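Local coordinates for protein amino acid amide racemase (Ochrobactrum anthropi, PDB 6GIO) that binds pyridoxal-5'-phosphate and belongs to the class-III aminotransferase family of PLP-dependent enzymes, here assembled from two subunits, at residues C[9-12]-C[13-17]; C[187-190]-C[191-195]; C[218-221]-C[222-226]; C[334-337]-C[338-341]; C[368-371]-C[372-376]. All coordinates share one frame; numbering follows the deposited sequence.

Interaction 1: residues C[9-12]-C[13-17]; sequences ERDA and RVIAE
Ile15 N gives a straight hydrogen bond to Asp11 O (2.9 Å, 159° at the hydrogen), and two residues earlier Arg13 N reaches Glu9 O at 3.2 Å, so the backbone of 9-12 runs into 13-17 as the last turn of helix 7-14. Between these two bonds the turn slackens: Val14 N makes weak bonds to both Arg10 O and Asp11 O. The chain then leaves the helix at Ile15, whose psi is extended. Across the final turn the side chains of Asp11 and Ile15 lie obliquely against each other. Asp11 carries CG opposite its backbone N (chi1 176°), and this brings carboxylate OD2 to 3.3 Å from Ile15 CG1, a polar atom against a methylene. Arg13 lays its stem over the carbonyl of Glu9, with CG 3.6 Å from Glu9 O, while Val14 CG2 sits 3.4 Å from Arg10 O. The charged ends are engaged beyond this turn: Asp11 forms salt bridges with Arg22 and Arg20, and Arg10 with Glu92 and Glu85 of the second subunit. The buried Asp11 carboxylate thus has an aliphatic neighbour within the turn and two arginines outside it, which would probably favour its ionised form.

Interaction 2: residues C[187-190]-C[191-195]; sequences DYHF and ATSCP
Thr192 turns its methyl CG2 over one face of the Tyr188 ring, a CH-pi contact at the C-terminal end of helix 179-191, where the chain peels off toward strand 199-204. The methyl is 4.3 Å from the ring centroid and 13° off the ring normal. The tyrosine ring is set up for this by its first torsion (chi1 -167°), which swings it away from the backbone N. On the same threonine, OG1 sits between the backbone N and the carbonyl carbon, where it donates a hydrogen bond to Tyr188 O at 2.8 Å; one residue therefore holds the tyrosine by both its carbonyl and its ring.

His189 points away from the loop as a whole, yet its CB packs against Cys194 CB and its ring approaches Ser193 OG obliquely, while ND1 is hydrogen-bonded to Leu185 O one turn earlier. The carbonyl of His189 is gripped twice: Thr192 N (3.0 Å) and Cys194 N (2.9 Å) come to His189 O from opposite faces of the carbonyl plane, and this shared acceptor draws the loop back over the helix end. Phe190, packed beside Ile133 of strand 131-135, offers its ring edge to the loop: Cys194 O lies near the ring plane, 3.3 Å from Phe190 CD1. The same oxygen also meets the backbone, with Phe190 CA 3.4 Å from Cys194 O and an angle of 168° at the hydrogen.

Interaction 3: residues C[218-221]-C[222-226]; sequences PAFL and EALQD
The Phe220 ring is met obliquely by Leu224 CD2, which approaches CZ to 4.5 Å, a loose contact with the far end of the ring; further out, the phenyl packs among Pro170 of a loop, Ala179 and Val182 of helix 179-191, and Phe135 of strand 131-135. The other flat groups are the Gln225 amide and the Asp226 carboxylate. Gln225 NE2 donates nearly within its own amide plane to Asp226 OD1 (3.2 Å, 169° at the hydrogen), meeting that oxygen on its syn side but 29° out of the carboxylate plane. The other end of the same amide, OE1, accepts from the backbone N of Glu259, so both ends of the group are used and its rotation is fixed.

Leu224 touches both apolar neighbours, loosely. With CG turned opposite its backbone N (chi1 175°), it brings CD2 to 4.4 Å from Leu221 CD2 as well as to the phenyl tip, and all three residues are buried. The backbone here is the first turn of helix 220-229, entered through Ala219 at the N-cap position. Ala223 N bonds to Ala219 O at 3.1 Å, Leu224 N to Phe220 O at 2.9 Å in the carbonyl plane, and Gln225 N to Leu221 O at 2.9 Å. Leu221 and Leu224 also rest on Ile204 of strand 199-204, within the beta-alpha-beta unit completed by strand 234-238. The chemistry is divided by side: hydrocarbon packing fastens the helix to the sheet and to helix 179-191, while the polar grip of Gln225 ties it to the loop at Glu259.

Interaction 4: residues C[334-337]-C[338-341]; sequences RRLS and DKHS
The C-terminal part of helix 318-339 closes here, and Leu336 O gathers the closing bonds. His340 N reaches Leu336 O at 2.9 Å, lying in the carbonyl plane, and Lys339 N adds a weak bond to the same oxygen. One residue earlier the bonding is i to i+3: Asp338 N bonds to Arg335 O at 3.1 Å from well above the carbonyl plane. Ser337 folds its hydroxyl back on the helix (chi1 68°), and OG donates to Arg334 O at 2.7 Å, nearly along the C=O axis, joining Ser337 N on that acceptor. Among the side chains, Leu336 CD2 touches Lys339 CE at 4.2 Å, the two chains crossing at a slant; the lysine reaches this point through a bend at chi3 (-118°). His340 sets its ring obliquely beside Leu336 O, with CD2 3.6 Å from that oxygen, and Lys339 CB lies over one ring face. Both polar ends converge on Asp417 of helix 406-424: Lys339 NZ forms a salt bridge, and His340 NE2 a hydrogen bond. Mixed i to i+3 and i to i+4 bonding of this kind is common in the last turn of a helix, here leading into strand 343-349.

Interaction 5: residues C[368-371]-C[372-376]; sequences PVTT and TAKII
Thr370 and Lys374 lie side by side and point the same way, one turn apart at the start of helix 369-382, where Pro368 occupies the N-cap position.

Backbone hydrogen bonds form the frame, four in succession of the i to i+4 kind. Thr372 N to Pro368 O is the longest at 3.3 Å, yet nearly straight (165°) and in the carbonyl plane; Ala373 N to Val369 O is the shortest at 2.8 Å. Lys374 N to Thr370 O and Ile375 N to Thr371 O, both 3.0 Å, continue the series. Only one side chain bonds across this turn: Thr372 OG1, held beside its own backbone N (chi1 -53°), makes a weak bond to Pro368 O and so shares that acceptor with the amide.

Van der Waals contacts supply the rest. The extended lysine stem passes over the carbonyl of Thr370, with Lys374 CG 3.2 Å from Thr370 O, and further along Lys374 CE comes to 3.9 Å from Thr370 OG1. Ile375 CG1 sits 3.4 Å from Thr371 O.

The charge of Lys374 is taken up by a salt bridge to Asp430. Around the turn, Thr371 and Ile375 pack on Val423 of helix 406-424, while Thr372 touches Tyr388 of strand 384-389 and Leu396 of strand 395-398, so helix 369-382 packs against both helix 406-424 and the sheet, Ile375 touching the two.

How the interactions relate
The five turns follow one another along the chain and none touches another. Interaction 1 lies on the N-terminal helix at the subunit interface, about 45 Å between centres from interaction 3, across the chain's centre. Interactions 2 and 3, centres about 18 Å apart, mark the end of helix 179-191 and the start of helix 220-229, which pack together against the sheet containing strands 131-135 and 199-204. Interactions 4 and 5, centres about 17 Å apart, belong to helices 318-339 and 369-382 beside the other sheet, and both meet helix 406-424. Helix ends thus border both sheets of this PLP-binding fold, while interaction 1 joins the two subunits.

Interaction 1: residues C[9-12]-C[13-17]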
loop_
_atom_site.group_PDB
_atom_site.type_symbol
_atom_site.label_atom_id
_atom_site.label_comp_id
_atom_site.label_asym_id
_atom_site.label_seq_id
_atom_site.Cartn_x
_atom_site.Cartn_y
_atom_site.Cartn_z
ATOM N N GLU C 9 -5.594 -3.612 25.598
ATOM C CA GLU C 9 -6.947 -4.098 25.692
ATOM C C GLU C 9 -7.843 -3.417 24.668
ATOM O O GLU C 9 -8.672 -4.036 24.047
ATOM C CB GLU C 9 -7.495 -3.890 27.134
ATOM C CG GLU C 9 -6.904 -4.875 28.150
ATOM C CD GLU C 9 -7.273 -4.578 29.616
ATOM O OE1 GLU C 9 -7.248 -3.388 30.068
ATOM O OE2 GLU C 9 -7.585 -5.556 30.324
ATOM N N ARG C 10 -7.682 -2.117 24.510
ATOM C CA ARG C 10 -8.421 -1.411 23.487
ATOM C C ARG C 10 -8.107 -1.999 22.086
ATOM O O ARG C 10 -9.014 -2.127 21.247
ATOM C CB ARG C 10 -8.104 0.064 23.550
ATOM C CG ARG C 10 -8.827 0.766 24.697
ATOM C CD ARG C 10 -8.209 2.127 24.978
ATOM N NE ARG C 10 -8.281 2.989 23.816
ATOM C CZ ARG C 10 -7.370 3.915 23.490
ATOM N NH1 ARG C 10 -6.296 4.103 24.250
ATOM N NH2 ARG C 10 -7.530 4.662 22.390
ATOM N N ASP C 11 -6.850 -2.370 21.870
ATOM C CA ASP C 11 -6.401 -2.949 20.595
ATOM C C ASP C 11 -7.126 -4.259 20.362
ATOM O O ASP C 11 -7.581 -4.529 19.239
ATOM C CB ASP C 11 -4.876 -3.134 20.589
ATOM C CG ASP C 11 -4.358 -3.824 19.315
ATOM O OD1 ASP C 11 -4.450 -5.069 19.262
ATOM O OD2 ASP C 11 -3.852 -3.135 18.387
ATOM N N ALA C 12 -7.265 -5.064 21.427
ATOM C CA ALA C 12 -7.940 -6.363 21.315
ATOM C C ALA C 12 -9.391 -6.237 20.925
ATOM O O ALA C 12 -9.914 -7.110 20.214
ATOM C CB ALA C 12 -7.817 -7.174 22.609
ATOM N N ARG C 13 -10.055 -5.183 21.404
ATOM C CA ARG C 13 -11.469 -4.959 21.121
ATOM C C ARG C 13 -11.774 -4.519 19.698
ATOM O O ARG C 13 -12.880 -4.722 19.247
ATOM C CB ARG C 13 -12.035 -3.900 22.060
ATOM C CG ARG C 13 -12.175 -4.370 23.498
ATOM C CD ARG C 13 -12.647 -3.235 24.397
ATOM N NE ARG C 13 -12.653 -3.686 25.786
ATOM C CZ ARG C 13 -13.114 -2.987 26.830
ATOM N NH1 ARG C 13 -13.617 -1.759 26.682
ATOM N NH2 ARG C 13 -13.059 -3.520 28.044
ATOM N N VAL C 14 -10.826 -3.888 18.993
ATOM C CA VAL C 14 -11.162 -3.227 17.716
ATOM C C VAL C 14 -10.274 -3.574 16.519
ATOM O O VAL C 14 -10.720 -3.437 15.367
ATOM C CB VAL C 14 -11.218 -1.674 17.883
ATOM C CG1 VAL C 14 -12.182 -1.308 19.022
ATOM C CG2 VAL C 14 -9.832 -1.086 18.096
ATOM N N ILE C 15 -9.050 -4.042 16.781
ATOM C CA ILE C 15 -8.138 -4.411 15.690
ATOM C C ILE C 15 -8.316 -5.847 15.187
ATOM O O ILE C 15 -8.408 -6.792 15.965
ATOM C CB ILE C 15 -6.673 -4.175 16.088
ATOM C CG1 ILE C 15 -6.488 -2.722 16.512
ATOM C CG2 ILE C 15 -5.753 -4.526 14.894
ATOM C CD1 ILE C 15 -6.811 -1.716 15.411
ATOM N N ALA C 16 -8.341 -6.009 13.865
ATOM C CA ALA C 16 -8.508 -7.324 13.245
ATOM C C ALA C 16 -7.289 -8.234 13.510
ATOM O O ALA C 16 -6.141 -7.833 13.270
ATOM C CB ALA C 16 -8.721 -7.165 11.735
ATOM N N GLU C 17 -7.547 -9.458 13.970
ATOM C CA GLU C 17 -6.497 -10.482 14.111
ATOM C C GLU C 17 -5.721 -10.749 12.807
ATOM O O GLU C 17 -4.559 -11.076 12.845
ATOM C CB GLU C 17 -7.132 -11.807 14.588
ATOM C CG GLU C 17 -6.187 -12.932 14.999
ATOM C CD GLU C 17 -5.343 -12.623 16.211
ATOM O OE1 GLU C 17 -5.743 -11.772 17.044
ATOM O OE2 GLU C 17 -4.255 -13.231 16.321
#

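Interaction 2: residues C[187-190]-C[191-195]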
loop_
_atom_site.group_PDB
_atom_site.type_symbol
_atom_site.label_atom_id
_atom_site.label_comp_id
_atom_site.label_asym_id
_atom_site.label_seq_id
_atom_site.Cartn_x
_atom_site.Cartn_y
_atom_site.Cartn_z
ATOM N N ASP C 187 19.477 -26.155 -13.370
ATOM C CA ASP C 187 19.920 -26.574 -14.720
ATOM C C ASP C 187 19.030 -27.699 -15.234
ATOM O O ASP C 187 18.729 -27.747 -16.431
ATOM C CB ASP C 187 21.345 -27.107 -14.726
ATOM C CG ASP C 187 22.373 -26.051 -14.463
ATOM O OD1 ASP C 187 22.128 -24.831 -14.723
ATOM O OD2 ASP C 187 23.465 -26.465 -14.000
ATOM N N TYR C 188 18.634 -28.606 -14.332
ATOM C CA TYR C 188 17.791 -29.747 -14.701
ATOM C C TYR C 188 16.397 -29.309 -15.091
ATOM O O TYR C 188 15.866 -29.766 -16.094
ATOM C CB TYR C 188 17.685 -30.785 -13.564
ATOM C CG TYR C 188 17.081 -32.098 -14.014
ATOM C CD1 TYR C 188 17.776 -32.965 -14.888
ATOM C CD2 TYR C 188 15.832 -32.494 -13.552
ATOM C CE1 TYR C 188 17.216 -34.178 -15.287
ATOM C CE2 TYR C 188 15.267 -33.682 -13.940
ATOM C CZ TYR C 188 15.952 -34.529 -14.791
ATOM O OH TYR C 188 15.320 -35.706 -15.148
ATOM N N HIS C 189 15.777 -28.467 -14.267
ATOM C CA HIS C 189 14.503 -27.859 -14.641
ATOM C C HIS C 189 14.597 -27.129 -16.011
ATOM O O HIS C 189 13.765 -27.343 -16.885
ATOM C CB HIS C 189 14.012 -26.963 -13.537
ATOM C CG HIS C 189 13.277 -27.702 -12.471
ATOM N ND1 HIS C 189 13.899 -28.267 -11.371
ATOM C CD2 HIS C 189 11.967 -27.991 -12.339
ATOM C CE1 HIS C 189 12.991 -28.827 -10.587
ATOM N NE2 HIS C 189 11.811 -28.677 -11.156
ATOM N N PHE C 190 15.632 -26.334 -16.227
ATOM C CA PHE C 190 15.812 -25.641 -17.506
ATOM C C PHE C 190 15.887 -26.587 -18.668
ATOM O O PHE C 190 15.393 -26.243 -19.720
ATOM C CB PHE C 190 17.058 -24.740 -17.539
ATOM C CG PHE C 190 16.917 -23.426 -16.800
ATOM C CD1 PHE C 190 15.681 -22.965 -16.316
ATOM C CD2 PHE C 190 18.039 -22.618 -16.629
ATOM C CE1 PHE C 190 15.596 -21.756 -15.654
ATOM C CE2 PHE C 190 17.943 -21.386 -16.017
ATOM C CZ PHE C 190 16.728 -20.979 -15.495
ATOM N N ALA C 191 16.484 -27.765 -18.468
ATOM C CA ALA C 191 16.611 -28.764 -19.546
ATOM C C ALA C 191 15.342 -29.615 -19.770
ATOM O O ALA C 191 15.284 -30.404 -20.681
ATOM C CB ALA C 191 17.806 -29.653 -19.280
ATOM N N THR C 192 14.344 -29.493 -18.897
ATOM C CA THR C 192 13.170 -30.332 -18.956
ATOM C C THR C 192 11.861 -29.496 -18.847
ATOM O O THR C 192 11.390 -28.909 -19.811
ATOM C CB THR C 192 13.221 -31.400 -17.847
ATOM O OG1 THR C 192 13.276 -30.771 -16.561
ATOM C CG2 THR C 192 14.458 -32.306 -18.015
ATOM N N SER C 193 11.293 -29.405 -17.651
ATOM C CA SER C 193 9.960 -28.907 -17.509
ATOM C C SER C 193 9.820 -27.379 -17.308
ATOM O O SER C 193 8.712 -26.861 -17.370
ATOM C CB SER C 193 9.245 -29.701 -16.387
ATOM O OG SER C 193 9.915 -29.605 -15.160
ATOM N N CYS C 194 10.917 -26.646 -17.121
ATOM C CA CYS C 194 10.877 -25.180 -17.000
ATOM C C CYS C 194 11.790 -24.507 -18.015
ATOM O O CYS C 194 12.844 -23.974 -17.624
ATOM C CB CYS C 194 11.326 -24.790 -15.595
ATOM S SG CYS C 194 11.048 -23.055 -15.220
ATOM N N PRO C 195 11.374 -24.467 -19.303
ATOM C CA PRO C 195 12.287 -23.912 -20.301
ATOM C C PRO C 195 12.645 -22.482 -19.966
ATOM O O PRO C 195 11.757 -21.648 -19.722
ATOM C CB PRO C 195 11.500 -24.028 -21.651
ATOM C CG PRO C 195 10.457 -25.100 -21.406
ATOM C CD PRO C 195 10.115 -24.953 -19.927
#

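Interaction 3: residues C[218-221]-C[222-226]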
loop_
_atom_site.group_PDB
_atom_site.type_symbol
_atom_site.label_atom_id
_atom_site.label_comp_id
_atom_site.label_asym_id
_atom_site.label_seq_id
_atom_site.Cartn_x
_atom_site.Cartn_y
_atom_site.Cartn_z
ATOM N N PRO C 218 29.149 -18.057 -0.406
ATOM C CA PRO C 218 29.770 -17.126 -1.336
ATOM C C PRO C 218 29.694 -17.593 -2.763
ATOM O O PRO C 218 29.867 -18.758 -3.017
ATOM C CB PRO C 218 31.246 -17.115 -0.894
ATOM C CG PRO C 218 31.169 -17.427 0.561
ATOM C CD PRO C 218 30.066 -18.436 0.694
ATOM N N ALA C 219 29.420 -16.668 -3.671
ATOM C CA ALA C 219 29.454 -16.894 -5.122
ATOM C C ALA C 219 28.174 -17.547 -5.644
ATOM O O ALA C 219 27.957 -17.529 -6.842
ATOM C CB ALA C 219 30.680 -17.705 -5.544
ATOM N N PHE C 220 27.332 -18.104 -4.772
ATOM C CA PHE C 220 26.122 -18.727 -5.215
ATOM C C PHE C 220 25.173 -17.803 -6.009
ATOM O O PHE C 220 24.756 -18.163 -7.112
ATOM C CB PHE C 220 25.348 -19.362 -4.045
ATOM C CG PHE C 220 23.946 -19.795 -4.434
ATOM C CD1 PHE C 220 23.746 -20.901 -5.263
ATOM C CD2 PHE C 220 22.840 -19.107 -3.972
ATOM C CE1 PHE C 220 22.463 -21.289 -5.640
ATOM C CE2 PHE C 220 21.561 -19.482 -4.329
ATOM C CZ PHE C 220 21.367 -20.572 -5.166
ATOM N N LEU C 221 24.819 -16.645 -5.436
ATOM C CA LEU C 221 23.878 -15.739 -6.047
ATOM C C LEU C 221 24.408 -15.226 -7.382
ATOM O O LEU C 221 23.623 -15.075 -8.321
ATOM C CB LEU C 221 23.562 -14.576 -5.113
ATOM C CG LEU C 221 22.729 -14.944 -3.861
ATOM C CD1 LEU C 221 22.401 -13.702 -3.074
ATOM C CD2 LEU C 221 21.436 -15.677 -4.221
ATOM N N GLU C 222 25.710 -14.952 -7.473
ATOM C CA GLU C 222 26.314 -14.520 -8.750
ATOM C C GLU C 222 26.230 -15.599 -9.809
ATOM O O GLU C 222 26.025 -15.305 -10.992
ATOM C CB GLU C 222 27.781 -14.070 -8.593
ATOM C CG GLU C 222 28.350 -13.489 -9.899
ATOM C CD GLU C 222 29.713 -12.820 -9.753
ATOM O OE1 GLU C 222 30.300 -12.836 -8.668
ATOM O OE2 GLU C 222 30.220 -12.272 -10.747
ATOM N N ALA C 223 26.418 -16.851 -9.401
ATOM C CA ALA C 223 26.316 -17.961 -10.347
ATOM C C ALA C 223 24.849 -18.160 -10.800
ATOM O O ALA C 223 24.582 -18.500 -11.951
ATOM C CB ALA C 223 26.885 -19.238 -9.745
ATOM N N LEU C 224 23.909 -17.949 -9.872
ATOM C CA LEU C 224 22.487 -18.005 -10.181
ATOM C C LEU C 224 22.087 -16.928 -11.173
ATOM O O LEU C 224 21.319 -17.179 -12.082
ATOM C CB LEU C 224 21.668 -17.767 -8.907
ATOM C CG LEU C 224 20.174 -17.675 -9.087
ATOM C CD1 LEU C 224 19.613 -18.938 -9.681
ATOM C CD2 LEU C 224 19.526 -17.420 -7.721
ATOM N N GLN C 225 22.570 -15.717 -10.936
ATOM C CA GLN C 225 22.326 -14.584 -11.818
ATOM C C GLN C 225 22.766 -14.975 -13.237
ATOM O O GLN C 225 21.981 -14.900 -14.181
ATOM C CB GLN C 225 23.091 -13.363 -11.323
ATOM C CG GLN C 225 23.150 -12.187 -12.285
ATOM C CD GLN C 225 24.154 -11.161 -11.849
ATOM O OE1 GLN C 225 23.796 -10.164 -11.231
ATOM N NE2 GLN C 225 25.439 -11.417 -12.142
ATOM N N ASP C 226 23.989 -15.458 -13.334
ATOM C CA ASP C 226 24.619 -15.772 -14.629
ATOM C C ASP C 226 23.889 -16.902 -15.381
ATOM O O ASP C 226 23.719 -16.796 -16.598
ATOM C CB ASP C 226 26.105 -16.143 -14.437
ATOM C CG ASP C 226 26.972 -14.949 -14.020
ATOM O OD1 ASP C 226 26.486 -13.810 -13.938
ATOM O OD2 ASP C 226 28.165 -15.155 -13.740
#

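Interaction 4: residues C[334-337]-C[338-341]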
loop_
_atom_site.group_PDB
_atom_site.type_symbol
_atom_site.label_atom_id
_atom_site.label_comp_id
_atom_site.label_asym_id
_atom_site.label_seq_id
_atom_site.Cartn_x
_atom_site.Cartn_y
_atom_site.Cartn_z
ATOM N N ARG C 334 27.828 -13.531 19.721
ATOM C CA ARG C 334 28.589 -14.787 19.619
ATOM C C ARG C 334 29.203 -15.259 20.930
ATOM O O ARG C 334 29.098 -16.435 21.284
ATOM C CB ARG C 334 29.728 -14.669 18.622
ATOM C CG ARG C 334 29.308 -15.016 17.249
ATOM C CD ARG C 334 30.445 -14.972 16.236
ATOM N NE ARG C 334 29.790 -14.681 14.966
ATOM C CZ ARG C 334 29.746 -13.497 14.367
ATOM N NH1 ARG C 334 30.403 -12.451 14.848
ATOM N NH2 ARG C 334 29.067 -13.381 13.240
ATOM N N ARG C 335 29.881 -14.356 21.630
ATOM C CA ARG C 335 30.519 -14.713 22.900
ATOM C C ARG C 335 29.491 -15.197 23.945
ATOM O O ARG C 335 29.833 -15.980 24.835
ATOM C CB ARG C 335 31.366 -13.560 23.452
ATOM C CG ARG C 335 32.612 -13.198 22.642
ATOM C CD ARG C 335 33.513 -12.245 23.439
ATOM N NE ARG C 335 33.668 -12.739 24.828
ATOM C CZ ARG C 335 34.801 -13.178 25.401
ATOM N NH1 ARG C 335 35.974 -13.156 24.776
ATOM N NH2 ARG C 335 34.758 -13.626 26.647
ATOM N N LEU C 336 28.228 -14.799 23.812
ATOM C CA LEU C 336 27.195 -15.309 24.695
ATOM C C LEU C 336 26.972 -16.814 24.521
ATOM O O LEU C 336 26.401 -17.470 25.420
ATOM C CB LEU C 336 25.874 -14.550 24.529
ATOM C CG LEU C 336 25.925 -13.037 24.856
ATOM C CD1 LEU C 336 24.573 -12.418 24.594
ATOM C CD2 LEU C 336 26.362 -12.730 26.294
ATOM N N SER C 337 27.425 -17.380 23.407
ATOM C CA SER C 337 27.252 -18.833 23.220
ATOM C C SER C 337 28.137 -19.639 24.185
ATOM O O SER C 337 27.827 -20.795 24.463
ATOM C CB SER C 337 27.517 -19.297 21.789
ATOM O OG SER C 337 28.864 -19.150 21.471
ATOM N N ASP C 338 29.216 -19.048 24.704
ATOM C CA ASP C 338 29.996 -19.712 25.728
ATOM C C ASP C 338 29.125 -19.948 26.978
ATOM O O ASP C 338 29.239 -20.967 27.611
ATOM C CB ASP C 338 31.243 -18.901 26.080
ATOM C CG ASP C 338 32.249 -19.692 26.959
ATOM O OD1 ASP C 338 32.834 -20.724 26.506
ATOM O OD2 ASP C 338 32.488 -19.247 28.097
ATOM N N LYS C 339 28.230 -19.035 27.306
ATOM C CA LYS C 339 27.392 -19.220 28.494
ATOM C C LYS C 339 26.126 -19.972 28.186
ATOM O O LYS C 339 25.609 -20.705 29.030
ATOM C CB LYS C 339 26.944 -17.880 29.037
ATOM C CG LYS C 339 28.028 -16.971 29.574
ATOM C CD LYS C 339 27.400 -15.869 30.431
ATOM C CE LYS C 339 27.680 -14.488 29.851
ATOM N NZ LYS C 339 27.383 -13.392 30.821
ATOM N N HIS C 340 25.582 -19.733 26.992
ATOM C CA HIS C 340 24.288 -20.282 26.623
ATOM C C HIS C 340 24.408 -21.196 25.385
ATOM O O HIS C 340 24.555 -20.718 24.253
ATOM C CB HIS C 340 23.366 -19.116 26.318
ATOM C CG HIS C 340 23.225 -18.139 27.440
ATOM N ND1 HIS C 340 22.630 -18.473 28.643
ATOM C CD2 HIS C 340 23.568 -16.830 27.536
ATOM C CE1 HIS C 340 22.601 -17.410 29.427
ATOM N NE2 HIS C 340 23.169 -16.400 28.785
ATOM N N SER C 341 24.330 -22.500 25.582
ATOM C CA SER C 341 24.568 -23.416 24.466
ATOM C C SER C 341 23.407 -23.377 23.431
ATOM O O SER C 341 23.596 -23.784 22.278
ATOM C CB SER C 341 24.902 -24.821 24.979
ATOM O OG SER C 341 23.843 -25.285 25.768
#

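Interaction 5: residues C[368-371]-C[372-376]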
loop_
_atom_site.group_PDB
_atom_site.type_symbol
_atom_site.label_atom_id
_atom_site.label_comp_id
_atom_site.label_asym_id
_atom_site.label_seq_id
_atom_site.Cartn_x
_atom_site.Cartn_y
_atom_site.Cartn_z
ATOM N N PRO C 368 12.348 -25.101 20.510
ATOM C CA PRO C 368 10.919 -25.042 20.336
ATOM C C PRO C 368 10.469 -23.583 20.389
ATOM O O PRO C 368 11.111 -22.761 21.067
ATOM C CB PRO C 368 10.359 -25.889 21.497
ATOM C CG PRO C 368 11.481 -26.152 22.426
ATOM C CD PRO C 368 12.768 -25.768 21.758
ATOM N N VAL C 369 9.412 -23.270 19.642
ATOM C CA VAL C 369 8.914 -21.900 19.489
ATOM C C VAL C 369 8.475 -21.293 20.822
ATOM O O VAL C 369 8.581 -20.081 21.013
ATOM C CB VAL C 369 7.749 -21.826 18.450
ATOM C CG1 VAL C 369 6.553 -22.652 18.894
ATOM C CG2 VAL C 369 7.300 -20.385 18.205
ATOM N N THR C 370 7.994 -22.118 21.744
ATOM C CA THR C 370 7.645 -21.618 23.070
ATOM C C THR C 370 8.856 -21.022 23.839
ATOM O O THR C 370 8.742 -19.970 24.515
ATOM C CB THR C 370 6.883 -22.678 23.912
ATOM O OG1 THR C 370 6.727 -22.182 25.245
ATOM C CG2 THR C 370 7.618 -23.958 23.993
ATOM N N THR C 371 10.020 -21.658 23.720
ATOM C CA THR C 371 11.251 -21.131 24.280
ATOM C C THR C 371 11.621 -19.799 23.624
ATOM O O THR C 371 11.895 -18.830 24.312
ATOM C CB THR C 371 12.397 -22.141 24.096
ATOM O OG1 THR C 371 12.028 -23.339 24.759
ATOM C CG2 THR C 371 13.728 -21.640 24.659
ATOM N N THR C 372 11.600 -19.754 22.299
ATOM C CA THR C 372 11.911 -18.530 21.568
ATOM C C THR C 372 10.957 -17.378 21.948
ATOM O O THR C 372 11.394 -16.269 22.226
ATOM C CB THR C 372 11.872 -18.834 20.064
ATOM O OG1 THR C 372 12.741 -19.959 19.817
ATOM C CG2 THR C 372 12.288 -17.629 19.213
ATOM N N ALA C 373 9.670 -17.652 22.017
ATOM C CA ALA C 373 8.686 -16.634 22.463
ATOM C C ALA C 373 8.940 -16.129 23.892
ATOM O O ALA C 373 8.761 -14.955 24.166
ATOM C CB ALA C 373 7.244 -17.149 22.332
ATOM N N LYS C 374 9.389 -17.011 24.777
ATOM C CA LYS C 374 9.692 -16.641 26.142
ATOM C C LYS C 374 10.889 -15.743 26.194
ATOM O O LYS C 374 10.947 -14.839 27.023
ATOM C CB LYS C 374 9.964 -17.880 27.011
ATOM C CG LYS C 374 8.701 -18.605 27.402
ATOM C CD LYS C 374 9.013 -19.784 28.289
ATOM C CE LYS C 374 7.735 -20.537 28.591
ATOM N NZ LYS C 374 7.961 -21.611 29.599
ATOM N N ILE C 375 11.874 -15.997 25.339
ATOM C CA ILE C 375 13.040 -15.113 25.288
ATOM C C ILE C 375 12.637 -13.674 24.865
ATOM O O ILE C 375 13.102 -12.684 25.455
ATOM C CB ILE C 375 14.130 -15.691 24.365
ATOM C CG1 ILE C 375 14.693 -16.982 24.993
ATOM C CG2 ILE C 375 15.231 -14.674 24.134
ATOM C CD1 ILE C 375 15.497 -17.823 24.039
ATOM N N ILE C 376 11.772 -13.547 23.859
ATOM C CA ILE C 376 11.263 -12.220 23.440
ATOM C C ILE C 376 10.472 -11.533 24.574
ATOM O O ILE C 376 10.615 -10.330 24.822
ATOM C CB ILE C 376 10.285 -12.319 22.241
ATOM C CG1 ILE C 376 10.895 -13.062 21.054
ATOM C CG2 ILE C 376 9.857 -10.944 21.804
ATOM C CD1 ILE C 376 12.122 -12.433 20.474
#